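Local structure of WGR domain-containing protein (Bacteroides fragilis, 2RA8) at residues M284-G289 with I312-N317; G295-L300 with D321-E326; D301-I306 with K329-K334; N317-E322 with I335-S340. The protein is of unknown function but joins a WGR domain, a type often found in nucleic-acid-associated proteins, to leucine-rich repeats. All blocks are in the same frame, centred on the assembly; numbering follows the deposited sequence.

Interaction 1: M284-G289 with I312-N317; sequences MDISAG and INMKYN
Met284-Asp285 runs parallel to Ile312-Asn313 as a short strand pair, laced by Asn313 N to Met284 O at 3.0 Å and Ile286 N to Asn313 O at 2.9 Å. Past the strands the turns remain side by side, Ala288 N reaching Lys315 O at 2.9 Å in an almost straight bond (178°). On one face of the sheet Asp285 and Asn313 lie alongside each other and point the same way. Asn313 ND2 comes to Asp285 OD1 at 3.2 Å from above the carboxylate, the two planes standing 54° apart. That oxygen is gripped again by Ser287 OG at 2.8 Å on its syn lone pair, while Asp285 OD2 accepts from Trp256 NE1. Asn313 carries CG anti to its N (chi1 -174°), as Asp285 does, which sets the amide beside the carboxylate. Its OD1 takes the N-H of Lys315 at 3.3 Å, an Asx turn, with the N-H above the amide plane. On the face of Met284 and Ile312 the contact is apolar, continued in the loops by Ile286 CD1 alongside Met314 CG at 3.5 Å. Farther on, Tyr316 CD1 approaches Ala288 C at 3.4 Å, with Gly289 O at the ring edge and the hydroxyl bonded to Ile352 O. A water accepts from Gly289 N and lies within bonding reach of Ile286 O and Tyr316 O, linking the two turns. This is consistent with the stacking of successive leucine-rich repeats in a parallel sheet: strands 256-260 and 334-336 flank the pair, and Phe272 of helix 265-274 packs on Met284 and Ile286.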
loop_
_atom_site.group_PDB
_atom_site.type_symbol
_atom_site.label_atom_id
_atom_site.label_comp_id
_atom_site.label_asym_id
_atom_site.label_seq_id
_atom_site.Cartn_x
_atom_site.Cartn_y
_atom_site.Cartn_z
HETATM N N MSE A 284 -4.786 -16.606 17.661
HETATM C CA MSE A 284 -5.354 -17.509 16.669
HETATM C C MSE A 284 -5.406 -16.647 15.428
HETATM O O MSE A 284 -6.089 -15.632 15.397
HETATM C CB MSE A 284 -6.764 -17.937 17.070
HETATM C CG MSE A 284 -7.445 -18.848 16.069
HETATM SE SE MSE A 284 -9.287 -19.216 16.559
HETATM C CE MSE A 284 -10.131 -18.825 14.877
ATOM N N ASP A 285 -4.674 -17.049 14.405
ATOM C CA ASP A 285 -4.573 -16.287 13.167
ATOM C C ASP A 285 -5.307 -16.997 12.060
ATOM O O ASP A 285 -4.874 -18.046 11.597
ATOM C CB ASP A 285 -3.091 -16.153 12.801
ATOM C CG ASP A 285 -2.811 -15.049 11.795
ATOM O OD1 ASP A 285 -3.720 -14.639 11.034
ATOM O OD2 ASP A 285 -1.645 -14.605 11.761
ATOM N N ILE A 286 -6.433 -16.431 11.641
ATOM C CA ILE A 286 -7.243 -17.005 10.581
ATOM C C ILE A 286 -7.610 -15.903 9.636
ATOM O O ILE A 286 -8.773 -15.719 9.288
ATOM C CB ILE A 286 -8.523 -17.650 11.145
ATOM C CG1 ILE A 286 -9.250 -16.661 12.059
ATOM C CG2 ILE A 286 -8.164 -18.919 11.920
ATOM C CD1 ILE A 286 -10.722 -16.971 12.257
ATOM N N SER A 287 -6.596 -15.164 9.211
ATOM C CA SER A 287 -6.777 -14.038 8.303
ATOM C C SER A 287 -6.559 -14.357 6.850
ATOM O O SER A 287 -6.273 -15.496 6.477
ATOM C CB SER A 287 -5.821 -12.918 8.699
ATOM O OG SER A 287 -4.485 -13.386 8.683
ATOM N N ALA A 288 -6.714 -13.323 6.027
ATOM C CA ALA A 288 -6.502 -13.383 4.585
ATOM C C ALA A 288 -7.256 -14.407 3.782
ATOM O O ALA A 288 -6.954 -14.590 2.597
ATOM C CB ALA A 288 -5.007 -13.525 4.303
ATOM N N GLY A 289 -8.243 -15.072 4.378
ATOM C CA GLY A 289 -8.977 -16.088 3.635
ATOM C C GLY A 289 -10.474 -15.874 3.491
ATOM O O GLY A 289 -11.007 -14.805 3.826
ATOM N N ILE A 312 -7.472 -12.561 18.145
ATOM C CA ILE A 312 -7.947 -13.420 17.077
ATOM C C ILE A 312 -7.922 -12.546 15.855
ATOM O O ILE A 312 -8.705 -11.601 15.746
ATOM C CB ILE A 312 -9.377 -13.926 17.327
ATOM C CG1 ILE A 312 -9.427 -14.744 18.628
ATOM C CG2 ILE A 312 -9.824 -14.787 16.152
ATOM C CD1 ILE A 312 -10.810 -15.342 18.929
ATOM N N ASN A 313 -6.993 -12.836 14.949
ATOM C CA ASN A 313 -6.837 -12.066 13.726
ATOM C C ASN A 313 -7.686 -12.601 12.603
ATOM O O ASN A 313 -7.485 -13.720 12.136
ATOM C CB ASN A 313 -5.361 -12.046 13.296
ATOM C CG ASN A 313 -5.111 -11.136 12.107
ATOM O OD1 ASN A 313 -5.802 -10.134 11.924
ATOM N ND2 ASN A 313 -4.106 -11.471 11.300
HETATM N N MSE A 314 -8.648 -11.793 12.166
HETATM C CA MSE A 314 -9.541 -12.164 11.072
HETATM C C MSE A 314 -9.506 -11.088 10.011
HETATM O O MSE A 314 -10.466 -10.889 9.266
HETATM C CB MSE A 314 -10.969 -12.342 11.594
HETATM C CG MSE A 314 -11.102 -13.463 12.630
HETATM SE SE MSE A 314 -12.908 -13.717 13.322
HETATM C CE MSE A 314 -12.810 -12.600 14.887
ATOM N N LYS A 315 -8.379 -10.384 9.949
ATOM C CA LYS A 315 -8.180 -9.311 8.981
ATOM C C LYS A 315 -8.294 -9.884 7.594
ATOM O O LYS A 315 -7.562 -10.797 7.231
ATOM C CB LYS A 315 -6.814 -8.674 9.213
ATOM C CG LYS A 315 -6.563 -7.376 8.470
ATOM C CD LYS A 315 -5.396 -6.638 9.116
ATOM C CE LYS A 315 -4.723 -5.678 8.150
ATOM N NZ LYS A 315 -5.685 -4.711 7.564
ATOM N N TYR A 316 -9.217 -9.322 6.814
ATOM C CA TYR A 316 -9.559 -9.764 5.455
ATOM C C TYR A 316 -10.426 -10.983 5.641
ATOM O O TYR A 316 -9.945 -12.074 5.976
ATOM C CB TYR A 316 -8.339 -10.117 4.583
ATOM C CG TYR A 316 -8.738 -10.479 3.156
ATOM C CD1 TYR A 316 -9.149 -11.776 2.834
ATOM C CD2 TYR A 316 -8.813 -9.504 2.156
ATOM C CE1 TYR A 316 -9.634 -12.092 1.565
ATOM C CE2 TYR A 316 -9.302 -9.815 0.874
ATOM C CZ TYR A 316 -9.710 -11.110 0.596
ATOM O OH TYR A 316 -10.216 -11.439 -0.644
ATOM N N ASN A 317 -11.724 -10.794 5.432
ATOM C CA ASN A 317 -12.698 -11.861 5.623
ATOM C C ASN A 317 -13.950 -11.628 4.808
ATOM O O ASN A 317 -14.033 -10.689 4.017
ATOM C CB ASN A 317 -13.084 -11.922 7.103
ATOM C CG ASN A 317 -13.729 -10.631 7.585
ATOM O OD1 ASN A 317 -14.811 -10.257 7.129
ATOM N ND2 ASN A 317 -13.063 -9.937 8.503
HETATM O O HOH W 1 -9.753 -14.810 7.056
#

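Interaction 2: G295-L300 with D321-E326; sequences GARLLL and DEMKKE
Arg297 and Glu326 close the outer side of this helix pair with a salt bridge, NH2 to OE2 at 2.6 Å. The oxygen sits at the edge of the guanidinium, in its plane, but the N-H points poorly at it (120°), which makes the hydrogen bond weak despite the short distance; the carboxylate is turned 40° from the guanidinium. Arg297 NE has a second, long and weak ion pair with Asp301. Over one guanidinium face lies the selenomethionine methyl of Met323, its CE 3.8 Å from Arg297 NH1. Helices 295-300 and 321-326 run nearly parallel at 22°, their axes 10.7 Å apart, as consecutive helices do on the outer side of a leucine-rich-repeat array. The apolar seam between them needs no polar partner: CG of Met323, anti to the backbone N, meets Ala296 CB at 3.7 Å; the bend at chi2 brings SE to Leu300 CD1 at 3.6 Å, and that at chi3 places CE. Leu327, one residue past Glu326, extends the seam against Ala296 and Leu300. Backbone donors at the start of the second helix are also satisfied, Met323 N by the N-capping Ser320 OG and Asp321 N by Asp321 OD2 of the second subunit.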
loop_
_atom_site.group_PDB
_atom_site.type_symbol
_atom_site.label_atom_id
_atom_site.label_comp_id
_atom_site.label_asym_id
_atom_site.label_seq_id
_atom_site.Cartn_x
_atom_site.Cartn_y
_atom_site.Cartn_z
ATOM N N GLY A 295 -18.042 -19.757 9.793
ATOM C CA GLY A 295 -16.753 -19.998 10.410
ATOM C C GLY A 295 -16.725 -19.308 11.760
ATOM O O GLY A 295 -16.360 -19.912 12.773
ATOM N N ALA A 296 -17.116 -18.036 11.776
ATOM C CA ALA A 296 -17.148 -17.253 13.012
ATOM C C ALA A 296 -18.115 -17.869 13.984
ATOM O O ALA A 296 -17.911 -17.835 15.199
ATOM C CB ALA A 296 -17.560 -15.825 12.713
ATOM N N ARG A 297 -19.186 -18.432 13.436
ATOM C CA ARG A 297 -20.232 -19.091 14.210
ATOM C C ARG A 297 -19.629 -20.081 15.186
ATOM O O ARG A 297 -19.999 -20.127 16.366
ATOM C CB ARG A 297 -21.162 -19.845 13.256
ATOM C CG ARG A 297 -22.652 -19.570 13.405
ATOM C CD ARG A 297 -23.203 -20.052 14.732
ATOM N NE ARG A 297 -23.206 -19.005 15.751
ATOM C CZ ARG A 297 -23.868 -17.855 15.638
ATOM N NH1 ARG A 297 -24.578 -17.599 14.547
ATOM N NH2 ARG A 297 -23.839 -16.966 16.624
ATOM N N LEU A 298 -18.698 -20.888 14.689
ATOM C CA LEU A 298 -18.050 -21.896 15.515
ATOM C C LEU A 298 -17.410 -21.275 16.731
ATOM O O LEU A 298 -17.514 -21.807 17.841
ATOM C CB LEU A 298 -16.997 -22.651 14.702
ATOM C CG LEU A 298 -17.443 -23.284 13.375
ATOM C CD1 LEU A 298 -16.252 -23.957 12.738
ATOM C CD2 LEU A 298 -18.558 -24.291 13.594
ATOM N N LEU A 299 -16.748 -20.139 16.533
ATOM C CA LEU A 299 -16.095 -19.448 17.635
ATOM C C LEU A 299 -17.096 -19.080 18.686
ATOM O O LEU A 299 -16.880 -19.334 19.873
ATOM C CB LEU A 299 -15.408 -18.175 17.150
ATOM C CG LEU A 299 -14.219 -18.332 16.211
ATOM C CD1 LEU A 299 -13.874 -16.972 15.619
ATOM C CD2 LEU A 299 -13.035 -18.920 16.968
ATOM N N LEU A 300 -18.196 -18.467 18.256
ATOM C CA LEU A 300 -19.251 -18.049 19.176
ATOM C C LEU A 300 -19.906 -19.205 19.901
ATOM O O LEU A 300 -20.363 -19.040 21.031
ATOM C CB LEU A 300 -20.327 -17.244 18.435
ATOM C CG LEU A 300 -19.899 -15.879 17.904
ATOM C CD1 LEU A 300 -21.026 -15.261 17.092
ATOM C CD2 LEU A 300 -19.515 -14.982 19.065
ATOM N N ASP A 321 -21.948 -7.784 8.442
ATOM C CA ASP A 321 -21.845 -6.810 9.518
ATOM C C ASP A 321 -22.534 -7.283 10.771
ATOM O O ASP A 321 -22.094 -6.980 11.877
ATOM C CB ASP A 321 -22.399 -5.435 9.108
ATOM C CG ASP A 321 -23.582 -5.525 8.172
ATOM O OD1 ASP A 321 -24.411 -6.448 8.323
ATOM O OD2 ASP A 321 -23.688 -4.647 7.287
ATOM N N GLU A 322 -23.609 -8.042 10.617
ATOM C CA GLU A 322 -24.333 -8.539 11.779
ATOM C C GLU A 322 -23.473 -9.496 12.577
ATOM O O GLU A 322 -23.491 -9.472 13.813
ATOM C CB GLU A 322 -25.627 -9.220 11.337
ATOM C CG GLU A 322 -26.464 -8.342 10.408
ATOM C CD GLU A 322 -27.848 -8.904 10.135
ATOM O OE1 GLU A 322 -27.946 -10.075 9.709
ATOM O OE2 GLU A 322 -28.837 -8.169 10.344
HETATM N N MSE A 323 -22.706 -10.334 11.880
HETATM C CA MSE A 323 -21.820 -11.293 12.543
HETATM C C MSE A 323 -20.665 -10.580 13.211
HETATM O O MSE A 323 -20.237 -10.954 14.314
HETATM C CB MSE A 323 -21.283 -12.320 11.533
HETATM C CG MSE A 323 -20.235 -13.270 12.107
HETATM SE SE MSE A 323 -20.836 -14.256 13.674
HETATM C CE MSE A 323 -21.785 -15.678 12.766
ATOM N N LYS A 324 -20.147 -9.544 12.554
ATOM C CA LYS A 324 -19.052 -8.773 13.125
ATOM C C LYS A 324 -19.506 -8.070 14.387
ATOM O O LYS A 324 -18.742 -7.961 15.347
ATOM C CB LYS A 324 -18.499 -7.762 12.101
ATOM C CG LYS A 324 -17.636 -8.406 11.007
ATOM C CD LYS A 324 -17.056 -7.376 10.033
ATOM C CE LYS A 324 -18.131 -6.839 9.096
ATOM N NZ LYS A 324 -17.611 -5.785 8.177
ATOM N N LYS A 325 -20.756 -7.607 14.414
ATOM C CA LYS A 325 -21.282 -6.947 15.609
ATOM C C LYS A 325 -21.338 -7.959 16.731
ATOM O O LYS A 325 -20.923 -7.681 17.854
ATOM C CB LYS A 325 -22.704 -6.423 15.378
ATOM C CG LYS A 325 -22.863 -5.414 14.255
ATOM C CD LYS A 325 -22.282 -4.052 14.599
ATOM C CE LYS A 325 -22.543 -3.063 13.464
ATOM N NZ LYS A 325 -22.099 -1.679 13.782
ATOM N N GLU A 326 -21.858 -9.145 16.419
ATOM C CA GLU A 326 -21.989 -10.221 17.400
ATOM C C GLU A 326 -20.648 -10.611 17.944
ATOM O O GLU A 326 -20.472 -10.744 19.154
ATOM C CB GLU A 326 -22.637 -11.452 16.768
ATOM C CG GLU A 326 -23.377 -12.329 17.772
ATOM C CD GLU A 326 -23.991 -13.565 17.139
ATOM O OE1 GLU A 326 -24.473 -13.467 15.991
ATOM O OE2 GLU A 326 -24.006 -14.629 17.793
#

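Interaction 3: D301-I306 with K329-K334; sequences DHVDKI and KSLPMK
Ile306 and Leu331 form the closer-packed half of the contact: CD1 of the isoleucine meets CD2 of the leucine at 3.9 Å, the two side chains meeting at a slant. Ile306 holds CG1 between its N and carbonyl carbon (chi1 65°), which, with chi2 extended, brings CD1 to Leu331. Beside it Met333, a selenomethionine, folds back at chi2 and chi3 and lays its methyl CE 3.2 Å from Ile306 O, a close approach to a backbone oxygen rather than to the side chain, where CG1 is 4.5 Å from CE. Leu299, Leu273 and Ile312 also pack on Ile306, so this half faces the apolar interior between helices and sheet. In the leucine-rich-repeat layout the segments lead from helices 293-300 and 321-330 toward strands 311-313 and 334-336, the first through a short, weakly bonded helix about 303-306; Leu331 is the first residue after helix 321-330 to leave helical geometry. Toward solvent the fit slackens. Val303 CG1 touches Leu331 CD2 at 4.5 Å and Pro332 CD at 4.4 Å, contacts at the long end of van der Waals range. Pro332 is exposed at this rim. Ser330 OG turns back to its own helix, weakly bonded to Glu326 O.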
loop_
_atom_site.group_PDB
_atom_site.type_symbol
_atom_site.label_atom_id
_atom_site.label_comp_id
_atom_site.label_asym_id
_atom_site.label_seq_id
_atom_site.Cartn_x
_atom_site.Cartn_y
_atom_site.Cartn_z
ATOM N N ASP A 301 -19.962 -20.374 19.259
ATOM C CA ASP A 301 -20.555 -21.566 19.870
ATOM C C ASP A 301 -19.580 -22.230 20.812
ATOM O O ASP A 301 -19.909 -23.222 21.462
ATOM C CB ASP A 301 -20.953 -22.607 18.806
ATOM C CG ASP A 301 -22.129 -22.164 17.939
ATOM O OD1 ASP A 301 -22.984 -21.394 18.419
ATOM O OD2 ASP A 301 -22.207 -22.612 16.776
ATOM N N HIS A 302 -18.366 -21.692 20.884
ATOM C CA HIS A 302 -17.328 -22.262 21.737
ATOM C C HIS A 302 -16.463 -21.210 22.376
ATOM O O HIS A 302 -15.237 -21.314 22.347
ATOM C CB HIS A 302 -16.434 -23.187 20.916
ATOM C CG HIS A 302 -17.131 -24.405 20.405
ATOM N ND1 HIS A 302 -17.548 -25.425 21.235
ATOM C CD2 HIS A 302 -17.482 -24.773 19.150
ATOM C CE1 HIS A 302 -18.127 -26.367 20.512
ATOM N NE2 HIS A 302 -18.100 -25.996 19.243
ATOM N N VAL A 303 -17.087 -20.188 22.954
ATOM C CA VAL A 303 -16.337 -19.117 23.604
ATOM C C VAL A 303 -15.470 -19.680 24.706
ATOM O O VAL A 303 -14.394 -19.160 24.994
ATOM C CB VAL A 303 -17.283 -18.063 24.208
ATOM C CG1 VAL A 303 -16.483 -16.881 24.725
ATOM C CG2 VAL A 303 -18.294 -17.612 23.161
ATOM N N ASP A 304 -15.936 -20.761 25.324
ATOM C CA ASP A 304 -15.207 -21.405 26.414
ATOM C C ASP A 304 -13.798 -21.802 26.039
ATOM O O ASP A 304 -12.870 -21.651 26.834
ATOM C CB ASP A 304 -15.978 -22.644 26.903
ATOM C CG ASP A 304 -16.138 -23.704 25.820
ATOM O OD1 ASP A 304 -16.484 -23.342 24.672
ATOM O OD2 ASP A 304 -15.932 -24.901 26.121
ATOM N N LYS A 305 -13.624 -22.307 24.822
ATOM C CA LYS A 305 -12.310 -22.737 24.355
ATOM C C LYS A 305 -11.379 -21.637 23.926
ATOM O O LYS A 305 -10.167 -21.847 23.869
ATOM C CB LYS A 305 -12.447 -23.702 23.176
ATOM C CG LYS A 305 -13.083 -25.028 23.508
ATOM C CD LYS A 305 -13.110 -25.910 22.281
ATOM C CE LYS A 305 -13.665 -27.284 22.596
ATOM N NZ LYS A 305 -13.632 -28.163 21.393
ATOM N N ILE A 306 -11.915 -20.459 23.624
ATOM C CA ILE A 306 -11.071 -19.369 23.153
ATOM C C ILE A 306 -10.963 -18.130 24.011
ATOM O O ILE A 306 -10.118 -17.272 23.749
ATOM C CB ILE A 306 -11.506 -18.929 21.736
ATOM C CG1 ILE A 306 -12.921 -18.341 21.771
ATOM C CG2 ILE A 306 -11.446 -20.115 20.799
ATOM C CD1 ILE A 306 -13.358 -17.712 20.461
ATOM N N LYS A 329 -19.265 -7.910 20.294
ATOM C CA LYS A 329 -19.894 -7.909 21.612
ATOM C C LYS A 329 -19.774 -9.190 22.406
ATOM O O LYS A 329 -19.719 -9.148 23.635
ATOM C CB LYS A 329 -21.378 -7.555 21.481
ATOM C CG LYS A 329 -22.037 -7.154 22.791
ATOM C CD LYS A 329 -23.532 -6.925 22.616
ATOM C CE LYS A 329 -24.131 -6.239 23.839
ATOM N NZ LYS A 329 -23.857 -6.985 25.098
ATOM N N SER A 330 -19.736 -10.329 21.722
ATOM C CA SER A 330 -19.646 -11.620 22.400
ATOM C C SER A 330 -18.241 -12.098 22.728
ATOM O O SER A 330 -18.071 -12.952 23.596
ATOM C CB SER A 330 -20.363 -12.694 21.577
ATOM O OG SER A 330 -21.741 -12.388 21.431
ATOM N N LEU A 331 -17.228 -11.570 22.048
ATOM C CA LEU A 331 -15.853 -11.986 22.335
ATOM C C LEU A 331 -15.170 -10.978 23.229
ATOM O O LEU A 331 -15.153 -9.786 22.937
ATOM C CB LEU A 331 -15.065 -12.182 21.030
ATOM C CG LEU A 331 -15.572 -13.340 20.150
ATOM C CD1 LEU A 331 -14.665 -13.525 18.948
ATOM C CD2 LEU A 331 -15.615 -14.625 20.969
ATOM N N PRO A 332 -14.593 -11.444 24.351
ATOM C CA PRO A 332 -13.908 -10.568 25.308
ATOM C C PRO A 332 -12.538 -10.046 24.958
ATOM O O PRO A 332 -12.100 -9.050 25.530
ATOM C CB PRO A 332 -13.878 -11.414 26.579
ATOM C CG PRO A 332 -13.687 -12.796 26.033
ATOM C CD PRO A 332 -14.667 -12.825 24.871
HETATM N N MSE A 333 -11.842 -10.687 24.026
HETATM C CA MSE A 333 -10.502 -10.220 23.685
HETATM C C MSE A 333 -10.447 -9.423 22.412
HETATM O O MSE A 333 -11.436 -9.286 21.691
HETATM C CB MSE A 333 -9.528 -11.400 23.580
HETATM C CG MSE A 333 -9.539 -12.136 22.245
HETATM SE SE MSE A 333 -11.244 -12.894 21.749
HETATM C CE MSE A 333 -11.273 -14.377 22.985
ATOM N N LYS A 334 -9.270 -8.884 22.134
ATOM C CA LYS A 334 -9.057 -8.087 20.943
ATOM C C LYS A 334 -9.212 -8.943 19.716
ATOM O O LYS A 334 -8.743 -10.083 19.685
ATOM C CB LYS A 334 -7.649 -7.485 20.978
ATOM C CG LYS A 334 -7.285 -6.624 19.779
ATOM C CD LYS A 334 -5.886 -6.036 19.936
ATOM C CE LYS A 334 -5.537 -5.102 18.786
ATOM N NZ LYS A 334 -5.565 -5.797 17.471
#

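Interaction 4: N317-E322 with I335-S340; sequences NYLSDE and IDVSDS
The side-chain amide of Asn317 meets segment 335-340 with its polar edge. At one end ND2 gives a proton to Val337 O at 2.9 Å, the acceptor lying in the amide plane, although from the carbonyl's side the donor stands well above its plane (59° out). At the other end Ser340 OG donates to OD1 at 2.7 Å, tilted 19° from the carbonyl plane. OD1 also accepts from Leu319 N at 2.9 Å, closing an Asx turn, and ND2 has a further acceptor in Met314 O, again in plane. CG sits between the backbone N and carbonyl carbon (chi1 61°), which turns the buried amide toward 335-340; four hydrogen bonds, two at each polar atom, fix its rotation. This is consistent with the asparagine ladder of leucine-rich repeats, in which a conserved asparagine ties the backbone of its own turn to that of the next; here it bridges the beta-alpha-beta unit 311-313, 321-330 and 334-336. The carboxylate of Asp336 organises the second turn: OD1 takes Ser338 OG at 2.7 Å on its syn lone pair and Ser338 N at 2.9 Å nearly along the C-O direction, another Asx turn. Beside these polar bonds the contact is apolar, Leu319 CD1 meeting Val337 CG1 at 3.9 Å with the side chains roughly perpendicular. Leu319 also packs on Ala296 and Leu327, and Val337 touches Glu342 of the second subunit.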
loop_
_atom_site.group_PDB
_atom_site.type_symbol
_atom_site.label_atom_id
_atom_site.label_comp_id
_atom_site.label_asym_id
_atom_site.label_seq_id
_atom_site.Cartn_x
_atom_site.Cartn_y
_atom_site.Cartn_z
ATOM N N ASN A 317 -11.724 -10.794 5.432
ATOM C CA ASN A 317 -12.698 -11.861 5.623
ATOM C C ASN A 317 -13.950 -11.628 4.808
ATOM O O ASN A 317 -14.033 -10.689 4.017
ATOM C CB ASN A 317 -13.084 -11.922 7.103
ATOM C CG ASN A 317 -13.729 -10.631 7.585
ATOM O OD1 ASN A 317 -14.811 -10.257 7.129
ATOM N ND2 ASN A 317 -13.063 -9.937 8.503
ATOM N N TYR A 318 -14.940 -12.488 5.011
ATOM C CA TYR A 318 -16.210 -12.377 4.308
ATOM C C TYR A 318 -17.339 -12.487 5.312
ATOM O O TYR A 318 -18.336 -13.157 5.067
ATOM C CB TYR A 318 -16.335 -13.479 3.239
ATOM C CG TYR A 318 -15.651 -13.175 1.921
ATOM C CD1 TYR A 318 -16.329 -12.508 0.898
ATOM C CD2 TYR A 318 -14.331 -13.561 1.690
ATOM C CE1 TYR A 318 -15.705 -12.235 -0.327
ATOM C CE2 TYR A 318 -13.701 -13.293 0.472
ATOM C CZ TYR A 318 -14.393 -12.634 -0.527
ATOM O OH TYR A 318 -13.773 -12.385 -1.726
ATOM N N LEU A 319 -17.167 -11.831 6.458
ATOM C CA LEU A 319 -18.177 -11.825 7.508
ATOM C C LEU A 319 -19.209 -10.757 7.213
ATOM O O LEU A 319 -18.910 -9.759 6.555
ATOM C CB LEU A 319 -17.545 -11.517 8.866
ATOM C CG LEU A 319 -16.468 -12.465 9.406
ATOM C CD1 LEU A 319 -16.011 -11.969 10.765
ATOM C CD2 LEU A 319 -17.018 -13.884 9.507
ATOM N N SER A 320 -20.430 -10.958 7.696
ATOM C CA SER A 320 -21.499 -9.982 7.495
ATOM C C SER A 320 -21.381 -8.977 8.613
ATOM O O SER A 320 -20.767 -9.269 9.646
ATOM C CB SER A 320 -22.868 -10.670 7.557
ATOM O OG SER A 320 -23.113 -11.215 8.842
ATOM N N ASP A 321 -21.948 -7.784 8.442
ATOM C CA ASP A 321 -21.845 -6.810 9.518
ATOM C C ASP A 321 -22.534 -7.283 10.771
ATOM O O ASP A 321 -22.094 -6.980 11.877
ATOM C CB ASP A 321 -22.399 -5.435 9.108
ATOM C CG ASP A 321 -23.582 -5.525 8.172
ATOM O OD1 ASP A 321 -24.411 -6.448 8.323
ATOM O OD2 ASP A 321 -23.688 -4.647 7.287
ATOM N N GLU A 322 -23.609 -8.042 10.617
ATOM C CA GLU A 322 -24.333 -8.539 11.779
ATOM C C GLU A 322 -23.473 -9.496 12.577
ATOM O O GLU A 322 -23.491 -9.472 13.813
ATOM C CB GLU A 322 -25.627 -9.220 11.337
ATOM C CG GLU A 322 -26.464 -8.342 10.408
ATOM C CD GLU A 322 -27.848 -8.904 10.135
ATOM O OE1 GLU A 322 -27.946 -10.075 9.709
ATOM O OE2 GLU A 322 -28.837 -8.169 10.344
ATOM N N ILE A 335 -9.894 -8.412 18.705
ATOM C CA ILE A 335 -10.064 -9.130 17.450
ATOM C C ILE A 335 -9.987 -8.146 16.324
ATOM O O ILE A 335 -10.304 -6.966 16.491
ATOM C CB ILE A 335 -11.425 -9.877 17.358
ATOM C CG1 ILE A 335 -12.584 -8.878 17.416
ATOM C CG2 ILE A 335 -11.537 -10.906 18.484
ATOM C CD1 ILE A 335 -13.940 -9.489 17.086
ATOM N N ASP A 336 -9.540 -8.614 15.166
ATOM C CA ASP A 336 -9.449 -7.756 14.003
ATOM C C ASP A 336 -10.320 -8.346 12.923
ATOM O O ASP A 336 -9.979 -9.363 12.314
ATOM C CB ASP A 336 -8.009 -7.662 13.500
ATOM C CG ASP A 336 -7.835 -6.575 12.454
ATOM O OD1 ASP A 336 -8.788 -6.346 11.677
ATOM O OD2 ASP A 336 -6.743 -5.963 12.402
ATOM N N VAL A 337 -11.461 -7.714 12.684
ATOM C CA VAL A 337 -12.379 -8.195 11.661
ATOM C C VAL A 337 -12.415 -7.241 10.495
ATOM O O VAL A 337 -13.324 -7.290 9.673
ATOM C CB VAL A 337 -13.801 -8.380 12.240
ATOM C CG1 VAL A 337 -13.854 -9.642 13.080
ATOM C CG2 VAL A 337 -14.177 -7.182 13.102
ATOM N N SER A 338 -11.397 -6.388 10.412
ATOM C CA SER A 338 -11.286 -5.386 9.354
ATOM C C SER A 338 -11.110 -5.982 7.987
ATOM O O SER A 338 -10.883 -7.181 7.844
ATOM C CB SER A 338 -10.102 -4.443 9.632
ATOM O OG SER A 338 -8.860 -5.066 9.331
ATOM N N ASP A 339 -11.207 -5.125 6.972
ATOM C CA ASP A 339 -11.063 -5.519 5.578
ATOM C C ASP A 339 -12.022 -6.576 5.113
ATOM O O ASP A 339 -11.671 -7.433 4.296
ATOM C CB ASP A 339 -9.626 -5.967 5.298
ATOM C CG ASP A 339 -8.697 -4.795 5.016
ATOM O OD1 ASP A 339 -8.883 -4.130 3.974
ATOM O OD2 ASP A 339 -7.788 -4.534 5.833
ATOM N N SER A 340 -13.246 -6.528 5.626
ATOM C CA SER A 340 -14.267 -7.477 5.214
ATOM C C SER A 340 -14.547 -7.229 3.758
ATOM O O SER A 340 -14.568 -6.084 3.309
ATOM C CB SER A 340 -15.564 -7.274 6.015
ATOM O OG SER A 340 -15.386 -7.589 7.384
#

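From the N terminus the chain lays down 284-289, 295-300 and 301-306 in turn, then returns through 312-317, 321-326 and 329-334 to meet each of them in the same order. Interactions 1, 2 and 3 therefore cross one another, each closing a loop one strand-helix unit long: strand on strand, helix on helix, connection on connection. Interaction 4 opens at Asn317, where interaction 1 ends, and closes a shorter loop around helix 321-330 onto the last strand, crossing interaction 3. Met284 and Met314 reach Leu299 between interactions 1 and 2, Ile312 meets Ile306 and Met333 of interaction 3, and Lys315 salt-bridges Asp339 of interaction 4. Together they tie the final strands of the parallel sheet to their helices.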